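Local coordinates for response regulator receiver domain protein (CheY) (Rhodospirillum rubrum, PDB 3HEB), which probably acts as a CheY-like receiver of a two-component signalling pathway, taking up a phosphoryl group on an aspartate to switch its output, at residues I94-D99 / N113-K118; M9-L14 / L64-L69; R54-R59 / P85-S90; Y45-D50 / K79-N84; I24-V29 / A128-G133. All blocks are in the same frame, centred on the assembly; numbering follows the deposited sequence.

How the contacts relate
From the N terminus, contact 2 opens first and joins strands 6-10 and 61-65 at the acidic end of the sheet. Contact 5 starts within that loop but closes last, at 128-133, packing helix 14-26 on helix 122-136, so the two cross. Contacts 4 and 3 also open before contact 2 closes, and they cross both it and each other: 45-50/79-84 pairs helices 39-47 and 74-83, and 54-59/85-90 joins the loops that follow them. Contact 1 opens after all three have closed and adds edge strand 114-117 to strand 92-96. Contacts 1, 3 and 4 all lie within the long span of contact 5.

Contact 1: residues I94-D99 / N113-K118; sequences ILTTTD and NVYITK
The Tyr115 hydroxyl donates to Thr98 O at 2.9 Å, approaching from above the carbonyl plane, about 60° out of it, while the carbonyl oxygen itself sits at the ring edge. CG of Tyr115 is anti to its backbone N (chi1 -176°), which carries the ring over to the neighbouring strand, beside Ile94 and Thr96. Ile94 CG2 meets Tyr115 CE1 obliquely at 3.6 Å, and Thr96 CG2 packs beside the hydroxyl. Thr117 OG1 has both Thr98 O, at 3.1 Å, and Gln140 OE1 of the second subunit within hydrogen-bonding distance. On the other face of the sheet, Leu95 CD1 touches Ile116 CG2 at 3.7 Å. These side chains ride on a parallel ladder running from Ile94 N to Val114 O (2.8 Å) up to Lys118 N to Thr96 O (2.6 Å). The strands belong to a beta-alpha-beta unit whose crossover is helix 101-109, and Thr96 and Tyr115 occupy the positions of the switch threonine and tyrosine of CheY-like receivers. Lys118 runs extended past Thr96, bringing CE within 3.4 Å of Leu95 O. Its NZ continues to a salt bridge with Glu11 and a hydrogen bond with His16. Farther out, Thr96 OG1 is hydrogen-bonded to Asp66 OD1, and Ile104 and Cys107 of helix 101-109 pack against Tyr115.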
# COMPACT_ATOMS: atom_id res chain seq x y z
N ILE A 94 5.41 5.23 3.72
CA ILE A 94 5.91 6.13 4.74
C ILE A 94 6.47 5.27 5.86
O ILE A 94 5.81 4.34 6.31
CB ILE A 94 4.81 7.02 5.34
CG1 ILE A 94 4.18 7.90 4.25
CG2 ILE A 94 5.38 7.87 6.45
CD1 ILE A 94 5.15 8.86 3.60
N LEU A 95 7.68 5.57 6.28
CA LEU A 95 8.32 4.81 7.33
C LEU A 95 8.92 5.85 8.29
O LEU A 95 10.04 6.34 8.10
CB LEU A 95 9.40 3.90 6.73
CG LEU A 95 10.18 2.95 7.65
CD1 LEU A 95 9.22 2.08 8.44
CD2 LEU A 95 11.11 2.09 6.79
N THR A 96 8.15 6.19 9.31
CA THR A 96 8.60 7.20 10.25
C THR A 96 8.30 6.86 11.70
O THR A 96 7.61 5.89 12.01
CB THR A 96 7.97 8.54 9.90
OG1 THR A 96 8.60 9.59 10.65
CG2 THR A 96 6.47 8.49 10.22
N THR A 97 8.83 7.69 12.59
CA THR A 97 8.68 7.51 14.03
C THR A 97 7.29 7.78 14.59
O THR A 97 6.76 6.97 15.34
CB THR A 97 9.70 8.41 14.78
OG1 THR A 97 11.03 7.90 14.58
CG2 THR A 97 9.41 8.43 16.27
N THR A 98 6.68 8.90 14.23
CA THR A 98 5.38 9.25 14.78
C THR A 98 4.26 8.27 14.47
O THR A 98 4.33 7.51 13.50
CB THR A 98 4.93 10.65 14.32
OG1 THR A 98 3.69 10.97 14.96
CG2 THR A 98 4.74 10.70 12.81
N ASP A 99 3.23 8.29 15.32
CA ASP A 99 2.10 7.40 15.14
C ASP A 99 0.76 8.03 15.51
O ASP A 99 -0.19 7.31 15.82
CB ASP A 99 2.27 6.12 15.97
CG ASP A 99 2.20 6.38 17.46
OD1 ASP A 99 1.84 5.43 18.21
OD2 ASP A 99 2.50 7.51 17.89
N ASN A 113 0.73 5.16 -0.19
CA ASN A 113 0.16 3.83 -0.40
C ASN A 113 0.09 3.05 0.90
O ASN A 113 -0.86 2.31 1.14
CB ASN A 113 1.01 3.03 -1.39
CG ASN A 113 0.97 3.60 -2.80
OD1 ASN A 113 0.24 3.11 -3.68
ND2 ASN A 113 1.74 4.66 -3.02
N VAL A 114 1.11 3.24 1.73
CA VAL A 114 1.22 2.56 3.01
C VAL A 114 1.97 3.44 4.01
O VAL A 114 2.83 4.24 3.63
CB VAL A 114 2.01 1.23 2.86
CG1 VAL A 114 2.17 0.54 4.22
CG2 VAL A 114 1.30 0.33 1.86
N TYR A 115 1.62 3.29 5.28
CA TYR A 115 2.25 4.04 6.35
C TYR A 115 2.66 3.04 7.42
O TYR A 115 1.85 2.22 7.88
CB TYR A 115 1.28 5.06 6.93
CG TYR A 115 1.90 5.95 7.98
CD1 TYR A 115 2.08 7.32 7.75
CD2 TYR A 115 2.30 5.44 9.22
CE1 TYR A 115 2.62 8.14 8.71
CE2 TYR A 115 2.85 6.26 10.19
CZ TYR A 115 3.00 7.61 9.93
OH TYR A 115 3.52 8.45 10.90
N ILE A 116 3.93 3.09 7.79
CA ILE A 116 4.46 2.20 8.80
C ILE A 116 5.17 3.01 9.86
O ILE A 116 6.11 3.75 9.55
CB ILE A 116 5.49 1.21 8.22
CG1 ILE A 116 4.83 0.34 7.15
CG2 ILE A 116 6.08 0.36 9.35
CD1 ILE A 116 5.79 -0.64 6.47
N THR A 117 4.71 2.90 11.10
CA THR A 117 5.36 3.61 12.19
C THR A 117 6.55 2.74 12.58
O THR A 117 6.41 1.53 12.81
CB THR A 117 4.41 3.75 13.41
OG1 THR A 117 3.34 4.64 13.10
CG2 THR A 117 5.19 4.28 14.62
N LYS A 118 7.74 3.35 12.62
CA LYS A 118 8.94 2.62 12.97
C LYS A 118 8.77 1.98 14.34
O LYS A 118 8.45 2.67 15.30
CB LYS A 118 10.15 3.56 13.02
CG LYS A 118 10.58 4.14 11.69
CD LYS A 118 11.82 4.99 11.86
CE LYS A 118 12.26 5.57 10.54
NZ LYS A 118 13.47 6.43 10.67

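Contact 2: residues M9-L14 / L64-L69; sequences MIEDDL and LLDLNL
The carboxylates of Glu11 and Asp66 meet with their planes 32° apart, Glu11 OE2 lying 3.1 Å from Asp66 OD2. A third carboxylate, that of Asp12, is turned 26° from the plane of Asp66 and brings OD1 to 3.4 Å from Asp66 OD2. Both are approaches of acceptor to acceptor, not hydrogen bonds. Water 1 lies between Glu11 OE2 and Asp66 OD2, 2.5 Å from the latter, and has more acceptors near it than protons to give. Water 2 donates to Asp12 OD2 at 2.7 Å and also to Asn68 O, tying the two loops together. Glu11 is bent at chi2 (66°), which turns its carboxylate toward Asp66. There OE2 also accepts Asp13 N at 3.1 Å through its anti lone pair, and OE1 is held by Lys118. Asp66 OD1 is hydrogen-bonded to Thr96 OG1, and Asn68 N adds a weak bond to the same oxygen. This is the acidic pocket at the C-terminal ends of the parallel strands of the CheY fold. Asp66 is the predicted phosphorylation site, unmodified here, and in relatives such a cluster of carboxylates binds magnesium. Beneath the pocket, the parallel bonds Ile10 N to Leu64 O at 2.8 Å and Asp66 N to Ile10 O at 3.1 Å join strands 6-10 and 61-65. Ile10 and Leu65 run alongside each other on the same face of the sheet, with CG2 of Ile10 3.5 Å from CD1 of Leu65. Leu69 crosses Ile10 at about a right angle, and Ile77 of helix 74-83 backs both leucines.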
# COMPACT_ATOMS: atom_id res chain seq x y z
N MSE A 9 15.27 4.80 -1.10
CA MSE A 9 15.19 5.01 0.34
C MSE A 9 15.54 6.45 0.75
O MSE A 9 16.67 6.90 0.55
CB MSE A 9 16.11 4.01 1.07
CG MSE A 9 16.15 4.15 2.59
SE MSE A 9 17.06 2.80 3.40
CE MSE A 9 18.70 3.10 2.78
N ILE A 10 14.55 7.16 1.28
CA ILE A 10 14.74 8.53 1.74
C ILE A 10 14.74 8.53 3.28
O ILE A 10 13.70 8.61 3.94
CB ILE A 10 13.61 9.45 1.20
CG1 ILE A 10 13.54 9.34 -0.33
CG2 ILE A 10 13.88 10.91 1.62
CD1 ILE A 10 12.36 10.08 -0.95
N GLU A 11 15.94 8.42 3.84
CA GLU A 11 16.12 8.36 5.28
C GLU A 11 17.40 9.12 5.62
O GLU A 11 18.41 8.94 4.96
CB GLU A 11 16.22 6.89 5.70
CG GLU A 11 16.57 6.66 7.16
CD GLU A 11 15.48 7.13 8.10
OE1 GLU A 11 14.41 6.50 8.12
OE2 GLU A 11 15.71 8.12 8.81
N ASP A 12 17.34 9.95 6.66
CA ASP A 12 18.51 10.74 7.08
C ASP A 12 19.24 10.12 8.26
O ASP A 12 20.41 10.41 8.48
CB ASP A 12 18.08 12.15 7.47
CG ASP A 12 17.22 12.16 8.72
OD1 ASP A 12 16.29 11.33 8.79
OD2 ASP A 12 17.49 12.99 9.61
N ASP A 13 18.53 9.30 9.04
CA ASP A 13 19.15 8.64 10.18
C ASP A 13 19.99 7.52 9.60
O ASP A 13 19.46 6.55 9.07
CB ASP A 13 18.10 8.05 11.13
CG ASP A 13 18.72 7.48 12.40
OD1 ASP A 13 18.20 7.74 13.49
OD2 ASP A 13 19.73 6.75 12.30
N LEU A 14 21.31 7.67 9.69
CA LEU A 14 22.21 6.69 9.13
C LEU A 14 22.10 5.35 9.81
O LEU A 14 22.37 4.31 9.21
CB LEU A 14 23.64 7.21 9.21
CG LEU A 14 23.86 8.43 8.31
CD1 LEU A 14 25.33 8.86 8.39
CD2 LEU A 14 23.49 8.08 6.87
N LEU A 64 10.66 4.56 0.01
CA LEU A 64 10.59 4.49 1.46
C LEU A 64 10.86 5.92 1.90
O LEU A 64 11.89 6.50 1.55
CB LEU A 64 11.67 3.58 2.03
CG LEU A 64 11.22 2.14 2.22
CD1 LEU A 64 10.03 2.11 3.18
CD2 LEU A 64 10.83 1.55 0.86
N LEU A 65 9.94 6.48 2.67
CA LEU A 65 10.10 7.86 3.09
C LEU A 65 9.88 8.11 4.57
O LEU A 65 8.86 7.72 5.14
CB LEU A 65 9.14 8.75 2.27
CG LEU A 65 9.09 10.26 2.50
CD1 LEU A 65 10.39 10.93 2.08
CD2 LEU A 65 7.92 10.84 1.71
N ASP A 66 10.87 8.75 5.18
CA ASP A 66 10.81 9.12 6.59
C ASP A 66 10.28 10.54 6.50
O ASP A 66 10.71 11.28 5.62
CB ASP A 66 12.20 9.09 7.22
CG ASP A 66 12.19 9.52 8.67
OD1 ASP A 66 11.13 9.38 9.32
OD2 ASP A 66 13.24 9.98 9.18
N LEU A 67 9.36 10.91 7.37
CA LEU A 67 8.78 12.26 7.35
C LEU A 67 9.71 13.27 8.00
O LEU A 67 9.64 14.47 7.72
CB LEU A 67 7.45 12.28 8.08
CG LEU A 67 6.38 11.28 7.65
CD1 LEU A 67 5.30 11.24 8.71
CD2 LEU A 67 5.80 11.66 6.27
N ASN A 68 10.59 12.77 8.86
CA ASN A 68 11.52 13.62 9.59
C ASN A 68 12.88 13.78 8.92
O ASN A 68 13.85 13.10 9.26
CB ASN A 68 11.68 13.09 11.02
CG ASN A 68 10.33 12.81 11.69
OD1 ASN A 68 9.44 13.67 11.70
ND2 ASN A 68 10.18 11.61 12.25
N LEU A 69 12.93 14.69 7.96
CA LEU A 69 14.15 14.98 7.22
C LEU A 69 14.78 16.28 7.71
O LEU A 69 14.08 17.13 8.26
CB LEU A 69 13.84 15.05 5.73
CG LEU A 69 13.24 13.74 5.20
CD1 LEU A 69 12.77 13.92 3.76
CD2 LEU A 69 14.27 12.61 5.32
O HOH W 1 15.06 9.60 10.85
O HOH W 2 16.05 15.14 10.41

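Contact 3: residues R54-R59 / P85-S90; sequences RVSAGR and PHTRRS
His86 reaches the 54-59 loop with its CG anti to the carbonyl carbon (chi1 -46°), which lays the imidazole alongside Arg54 and Ala57. Thr87 has OG1 between its backbone N and carbonyl carbon (chi1 59°); that turns the hydroxyl to Val81 O and leaves CG2 to press on Ser56 CB at 3.3 Å. Pro85 CB and Arg54 CA lie over opposite faces of the imidazole, both near its rim, with Arg54 CA 4.2 Å above the ring plane. Ala57 CB comes in obliquely, 3.3 Å from His86 CD2. The Arg54 and His86 side chains run side by side in the same direction, their guanidinium and ring planes 28° apart, with Arg54 CG at 4.0 Å from His86 CE1. Arg54 NE itself is hydrogen-bonded to Ser52 OG. Across the two loops there is no direct hydrogen bond. Instead Ser56 CB rests on His86 O at 3.1 Å, while Ser56 OG is hydrogen-bonded to Leu46 O. Water 3 bridges the far end, donating to Arg59 O at 2.9 Å and accepting from Ser90 OG at 2.7 Å. Two beta turns shape the surfaces: a type II turn from Ser56 to Arg59, with Gly58 at positive phi, and a type I turn from Thr87 to Ser90. The loops follow helices 39-47 and 74-83 and lead into strands 61-65 and 92-96. The C-terminal tail runs beside them, where Thr144 is hydrogen-bonded backbone to backbone with Arg59.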
# COMPACT_ATOMS: atom_id res chain seq x y z
N ARG A 54 10.17 14.36 -15.47
CA ARG A 54 10.31 13.53 -16.66
C ARG A 54 11.35 12.43 -16.52
O ARG A 54 11.25 11.41 -17.18
CB ARG A 54 10.57 14.41 -17.88
CG ARG A 54 9.28 15.04 -18.39
CD ARG A 54 9.49 15.96 -19.56
NE ARG A 54 10.23 17.15 -19.16
CZ ARG A 54 10.33 18.25 -19.89
NH1 ARG A 54 9.72 18.32 -21.08
NH2 ARG A 54 11.02 19.30 -19.45
N VAL A 55 12.33 12.64 -15.66
CA VAL A 55 13.36 11.63 -15.44
C VAL A 55 12.72 10.36 -14.88
O VAL A 55 13.22 9.26 -15.08
CB VAL A 55 14.40 12.11 -14.42
CG1 VAL A 55 15.36 13.09 -15.08
CG2 VAL A 55 13.70 12.78 -13.25
N SER A 56 11.59 10.53 -14.18
CA SER A 56 10.87 9.42 -13.58
C SER A 56 9.90 8.70 -14.52
O SER A 56 9.45 7.60 -14.21
CB SER A 56 10.10 9.89 -12.34
OG SER A 56 10.95 10.11 -11.23
N ALA A 57 9.57 9.33 -15.65
CA ALA A 57 8.65 8.75 -16.63
C ALA A 57 8.99 7.32 -17.03
O ALA A 57 10.08 7.03 -17.55
CB ALA A 57 8.61 9.63 -17.86
N GLY A 58 8.05 6.41 -16.80
CA GLY A 58 8.27 5.01 -17.15
C GLY A 58 9.09 4.22 -16.16
O GLY A 58 9.41 3.05 -16.40
N ARG A 59 9.45 4.83 -15.04
CA ARG A 59 10.23 4.14 -14.03
C ARG A 59 9.34 3.30 -13.12
O ARG A 59 8.18 3.65 -12.84
CB ARG A 59 11.00 5.12 -13.15
CG ARG A 59 12.28 5.67 -13.75
CD ARG A 59 12.89 6.66 -12.76
NE ARG A 59 14.21 7.13 -13.16
CZ ARG A 59 14.89 8.08 -12.52
NH1 ARG A 59 14.36 8.68 -11.45
NH2 ARG A 59 16.10 8.43 -12.95
N PRO A 85 2.46 13.63 -12.75
CA PRO A 85 2.20 12.50 -13.65
C PRO A 85 3.23 11.37 -13.74
O PRO A 85 2.86 10.20 -13.81
CB PRO A 85 1.98 13.17 -15.00
CG PRO A 85 1.31 14.45 -14.61
CD PRO A 85 2.14 14.91 -13.42
N HIS A 86 4.52 11.72 -13.76
CA HIS A 86 5.55 10.68 -13.91
C HIS A 86 6.10 10.08 -12.62
O HIS A 86 7.10 9.37 -12.66
CB HIS A 86 6.72 11.21 -14.76
CG HIS A 86 6.29 11.93 -15.99
ND1 HIS A 86 6.14 13.30 -16.05
CD2 HIS A 86 5.94 11.47 -17.23
CE1 HIS A 86 5.72 13.66 -17.26
NE2 HIS A 86 5.59 12.56 -17.98
N THR A 87 5.46 10.36 -11.49
CA THR A 87 5.92 9.82 -10.21
C THR A 87 4.79 9.37 -9.30
O THR A 87 5.00 8.58 -8.39
CB THR A 87 6.75 10.86 -9.43
OG1 THR A 87 5.94 12.02 -9.19
CG2 THR A 87 8.00 11.24 -10.19
N ARG A 88 3.59 9.89 -9.54
CA ARG A 88 2.45 9.55 -8.70
C ARG A 88 2.07 8.08 -8.66
O ARG A 88 1.62 7.59 -7.63
CB ARG A 88 1.23 10.38 -9.10
CG ARG A 88 0.74 10.15 -10.52
CD ARG A 88 -0.42 11.07 -10.81
NE ARG A 88 -0.85 11.01 -12.20
CZ ARG A 88 -1.70 11.88 -12.75
NH1 ARG A 88 -2.21 12.85 -12.01
NH2 ARG A 88 -2.02 11.78 -14.03
N ARG A 89 2.24 7.38 -9.77
CA ARG A 89 1.89 5.97 -9.82
C ARG A 89 2.86 5.14 -8.99
O ARG A 89 2.63 3.95 -8.75
CB ARG A 89 1.87 5.48 -11.26
CG ARG A 89 1.21 4.13 -11.45
CD ARG A 89 1.20 3.74 -12.91
NE ARG A 89 0.30 4.58 -13.69
CZ ARG A 89 0.35 4.68 -15.02
NH1 ARG A 89 1.27 4.00 -15.70
NH2 ARG A 89 -0.50 5.45 -15.66
N SER A 90 3.96 5.76 -8.56
CA SER A 90 4.96 5.08 -7.76
C SER A 90 4.44 4.90 -6.35
O SER A 90 4.06 5.87 -5.69
CB SER A 90 6.25 5.90 -7.71
OG SER A 90 6.93 5.89 -8.94
O HOH W 3 6.69 3.56 -10.31

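Contact 4: residues Y45-D50 / K79-N84; sequences YLFGDD and KLVKEN
This is an apolar packing contact between the C-terminal ends of helices 39-47 and 74-83, neighbours on one side of the central sheet of the receiver fold. Phe47 is the main contributor from 45-50. With CG anti to the carbonyl carbon (chi1 -62°), the ring enters edge-on between Leu80, Val81 and Asn84. Its CZ lies 3.4 Å from Leu80 O and 3.8 Å from Leu80 CB, the two side chains crossing at about a right angle. Val81 N also lies at the ring edge, as does Asn84 CB. The latter atom, Asn84 CB, is 3.8 Å from Phe47 CE2. Asn84 slides past the ring in the opposite direction, its amide plane turned 85° from that of the phenyl. Deeper toward the sheet, Leu46 CD2 meets Val81 CG2 at 4.2 Å, where Gln61 and Val92 lie against Leu46 and Val81 respectively. The amide of Asn84 is fixed from outside the pair: ND2 bonds to Ser52 O, and OD1 accepts from His86 N. Its backbone N makes only a weak bond, 3.4 Å, to Leu80 O. No hydrogen bond links the two helix ends directly, so side-chain packing joins them, and the ring edge facing a carbonyl oxygen probably adds a small electrostatic attraction.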
# COMPACT_ATOMS: atom_id res chain seq x y z
N TYR A 45 16.62 13.65 -7.84
CA TYR A 45 16.63 12.38 -8.55
C TYR A 45 15.27 12.06 -9.16
O TYR A 45 15.17 11.66 -10.32
CB TYR A 45 17.04 11.26 -7.59
CG TYR A 45 16.83 9.87 -8.16
CD1 TYR A 45 17.65 9.38 -9.18
CD2 TYR A 45 15.78 9.06 -7.70
CE1 TYR A 45 17.44 8.13 -9.73
CE2 TYR A 45 15.57 7.80 -8.25
CZ TYR A 45 16.40 7.34 -9.27
OH TYR A 45 16.19 6.10 -9.84
N LEU A 46 14.22 12.25 -8.37
CA LEU A 46 12.86 11.97 -8.77
C LEU A 46 12.27 12.91 -9.82
O LEU A 46 11.53 12.48 -10.70
CB LEU A 46 11.96 11.99 -7.54
CG LEU A 46 11.45 10.68 -6.92
CD1 LEU A 46 12.35 9.51 -7.25
CD2 LEU A 46 11.32 10.88 -5.41
N PHE A 47 12.60 14.20 -9.73
CA PHE A 47 12.06 15.18 -10.66
C PHE A 47 13.05 15.74 -11.68
O PHE A 47 12.65 16.30 -12.70
CB PHE A 47 11.41 16.33 -9.88
CG PHE A 47 10.26 15.89 -9.02
CD1 PHE A 47 10.44 15.60 -7.67
CD2 PHE A 47 8.99 15.72 -9.59
CE1 PHE A 47 9.37 15.15 -6.90
CE2 PHE A 47 7.91 15.26 -8.82
CZ PHE A 47 8.11 14.98 -7.47
N GLY A 48 14.34 15.58 -11.40
CA GLY A 48 15.36 16.07 -12.32
C GLY A 48 15.68 17.53 -12.09
O GLY A 48 15.04 18.20 -11.27
N ASP A 49 16.67 18.04 -12.81
CA ASP A 49 17.09 19.42 -12.67
C ASP A 49 16.04 20.39 -13.18
O ASP A 49 15.90 21.49 -12.67
CB ASP A 49 18.41 19.64 -13.41
CG ASP A 49 19.53 18.80 -12.85
OD1 ASP A 49 19.78 18.91 -11.64
OD2 ASP A 49 20.15 18.03 -13.62
N ASP A 50 15.29 19.96 -14.20
CA ASP A 50 14.24 20.81 -14.75
C ASP A 50 13.03 20.80 -13.82
O ASP A 50 12.13 21.63 -13.95
CB ASP A 50 13.85 20.32 -16.15
CG ASP A 50 13.58 18.83 -16.21
OD1 ASP A 50 12.72 18.34 -15.44
OD2 ASP A 50 14.23 18.14 -17.02
N LYS A 79 3.56 14.84 -1.21
CA LYS A 79 2.62 15.67 -1.94
C LYS A 79 3.07 15.89 -3.37
O LYS A 79 2.28 15.80 -4.30
CB LYS A 79 2.43 17.02 -1.24
CG LYS A 79 1.58 18.00 -2.03
CD LYS A 79 1.18 19.23 -1.22
CE LYS A 79 0.10 18.90 -0.19
NZ LYS A 79 -0.37 20.07 0.62
N LEU A 80 4.36 16.18 -3.53
CA LEU A 80 4.93 16.44 -4.86
C LEU A 80 4.97 15.20 -5.74
O LEU A 80 4.74 15.29 -6.94
CB LEU A 80 6.35 16.99 -4.71
CG LEU A 80 6.51 18.33 -4.00
CD1 LEU A 80 7.97 18.74 -4.02
CD2 LEU A 80 5.66 19.40 -4.69
N VAL A 81 5.26 14.05 -5.14
CA VAL A 81 5.34 12.79 -5.86
C VAL A 81 3.98 12.32 -6.36
O VAL A 81 3.87 11.83 -7.49
CB VAL A 81 5.91 11.66 -4.96
CG1 VAL A 81 5.83 10.32 -5.69
CG2 VAL A 81 7.35 11.98 -4.58
N LYS A 82 2.96 12.48 -5.52
CA LYS A 82 1.61 12.06 -5.85
C LYS A 82 0.79 13.01 -6.70
O LYS A 82 -0.34 12.69 -7.09
CB LYS A 82 0.83 11.72 -4.57
CG LYS A 82 1.29 10.44 -3.88
CD LYS A 82 1.15 9.23 -4.80
CE LYS A 82 1.75 7.97 -4.17
NZ LYS A 82 1.68 6.79 -5.09
N GLU A 83 1.35 14.18 -7.00
CA GLU A 83 0.66 15.17 -7.82
C GLU A 83 1.18 15.20 -9.26
O GLU A 83 0.43 15.46 -10.18
CB GLU A 83 0.78 16.56 -7.19
CG GLU A 83 -0.42 16.96 -6.34
CD GLU A 83 -0.09 17.98 -5.27
OE1 GLU A 83 0.59 18.98 -5.58
OE2 GLU A 83 -0.51 17.78 -4.11
N ASN A 84 2.47 14.91 -9.43
CA ASN A 84 3.10 14.89 -10.75
C ASN A 84 2.91 13.57 -11.49
O ASN A 84 3.17 12.49 -10.95
CB ASN A 84 4.59 15.20 -10.59
CG ASN A 84 5.40 14.88 -11.84
OD1 ASN A 84 5.59 13.72 -12.19
ND2 ASN A 84 5.87 15.92 -12.52

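Contact 5: residues I24-V29 / A128-G133; sequences IRRAGV and AIRQLG
Apolar packing forms the middle of this contact between helices 14-26 and 122-136. Ile24 CD1 reaches Ile129 CG2 at 3.5 Å, the side chains crossing at about a right angle, and goes on to touch Gly133 CA at 4.0 Å. Because Gly133 has no side chain, the backbones come close, with the CA atoms of Ile24 and Gly133 only 5.0 Å apart. Methyl groups also rest on carbonyl oxygens: Ala27 CB on Arg130 O at 3.5 Å and Val29 CG2 on Gly133 O at 3.4 Å. Hydrogen bonds serve the loop instead of crossing the interface. Gly28, at positive phi, ends helix 14-26 in a Schellman motif, and Arg25 NH1 donates in its guanidinium plane to Val29 O at 2.9 Å. The charged groups that meet across the interface, Arg26 and Arg130, lie at its outer edge, where Arg26 is extended from CG to NE. The two guanidinium planes are 44° apart, and Arg26 NE is 3.3 Å from Arg130 NH2, two donors facing each other. Arg130 NH2 has its acceptor in Asn23 OD1. Cohesion between these first and last helices of the receiver fold therefore rests on close van der Waals packing, while the arginine pair probably contributes little or slightly opposes it.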
# COMPACT_ATOMS: atom_id res chain seq x y z
N ILE A 24 16.30 -5.58 4.20
CA ILE A 24 15.62 -5.76 2.93
C ILE A 24 16.35 -6.90 2.23
O ILE A 24 15.73 -7.75 1.57
CB ILE A 24 15.68 -4.49 2.06
CG1 ILE A 24 14.81 -3.39 2.68
CG2 ILE A 24 15.21 -4.80 0.64
CD1 ILE A 24 13.37 -3.78 2.85
N ARG A 25 17.68 -6.92 2.37
CA ARG A 25 18.50 -7.96 1.76
C ARG A 25 18.22 -9.24 2.51
O ARG A 25 18.17 -10.32 1.92
CB ARG A 25 19.99 -7.64 1.89
CG ARG A 25 20.40 -6.32 1.31
CD ARG A 25 19.75 -6.11 -0.05
NE ARG A 25 20.28 -4.93 -0.73
CZ ARG A 25 19.81 -4.45 -1.87
NH1 ARG A 25 18.77 -5.03 -2.46
NH2 ARG A 25 20.40 -3.41 -2.45
N ARG A 26 18.03 -9.12 3.82
CA ARG A 26 17.75 -10.27 4.67
C ARG A 26 16.52 -11.00 4.15
O ARG A 26 16.42 -12.21 4.26
CB ARG A 26 17.50 -9.80 6.10
CG ARG A 26 18.00 -10.74 7.19
CD ARG A 26 17.59 -10.21 8.57
NE ARG A 26 18.39 -10.76 9.67
CZ ARG A 26 19.69 -10.54 9.83
NH1 ARG A 26 20.36 -9.78 8.96
NH2 ARG A 26 20.33 -11.08 10.86
N ALA A 27 15.59 -10.24 3.57
CA ALA A 27 14.35 -10.79 3.05
C ALA A 27 14.52 -11.41 1.66
O ALA A 27 13.57 -11.93 1.08
CB ALA A 27 13.29 -9.70 3.01
N GLY A 28 15.74 -11.36 1.13
CA GLY A 28 16.00 -11.93 -0.18
C GLY A 28 15.82 -10.95 -1.32
O GLY A 28 15.87 -11.34 -2.49
N VAL A 29 15.60 -9.68 -0.99
CA VAL A 29 15.42 -8.67 -2.03
C VAL A 29 16.77 -8.16 -2.50
O VAL A 29 17.51 -7.57 -1.73
CB VAL A 29 14.55 -7.49 -1.53
CG1 VAL A 29 14.47 -6.41 -2.60
CG2 VAL A 29 13.15 -7.97 -1.22
N ALA A 128 10.25 -5.98 11.07
CA ALA A 128 9.22 -5.33 10.29
C ALA A 128 9.71 -4.99 8.88
O ALA A 128 8.95 -5.10 7.92
CB ALA A 128 8.74 -4.07 11.00
N ILE A 129 10.97 -4.57 8.77
CA ILE A 129 11.56 -4.23 7.48
C ILE A 129 11.69 -5.50 6.64
O ILE A 129 11.50 -5.49 5.41
CB ILE A 129 12.97 -3.62 7.67
CG1 ILE A 129 12.87 -2.37 8.55
CG2 ILE A 129 13.58 -3.30 6.32
CD1 ILE A 129 14.20 -1.72 8.86
N ARG A 130 12.02 -6.59 7.31
CA ARG A 130 12.15 -7.88 6.66
C ARG A 130 10.76 -8.20 6.10
O ARG A 130 10.61 -8.64 4.96
CB ARG A 130 12.57 -8.89 7.72
CG ARG A 130 13.03 -10.25 7.24
CD ARG A 130 13.60 -10.98 8.47
NE ARG A 130 14.65 -10.18 9.09
CZ ARG A 130 14.77 -9.94 10.40
NH1 ARG A 130 13.90 -10.44 11.27
NH2 ARG A 130 15.77 -9.19 10.83
N GLN A 131 9.75 -7.95 6.92
CA GLN A 131 8.37 -8.19 6.53
C GLN A 131 7.99 -7.31 5.34
O GLN A 131 7.24 -7.74 4.46
CB GLN A 131 7.44 -7.92 7.71
CG GLN A 131 6.37 -8.96 7.89
CD GLN A 131 6.92 -10.37 7.77
OE1 GLN A 131 6.74 -11.04 6.75
NE2 GLN A 131 7.62 -10.83 8.81
N LEU A 132 8.52 -6.09 5.33
CA LEU A 132 8.28 -5.12 4.25
C LEU A 132 8.93 -5.65 2.94
O LEU A 132 8.35 -5.56 1.86
CB LEU A 132 8.92 -3.78 4.63
CG LEU A 132 8.60 -2.46 3.91
CD1 LEU A 132 9.80 -1.53 4.03
CD2 LEU A 132 8.28 -2.68 2.47
N GLY A 133 10.14 -6.20 3.08
CA GLY A 133 10.85 -6.73 1.93
C GLY A 133 10.14 -7.94 1.33
O GLY A 133 10.07 -8.07 0.11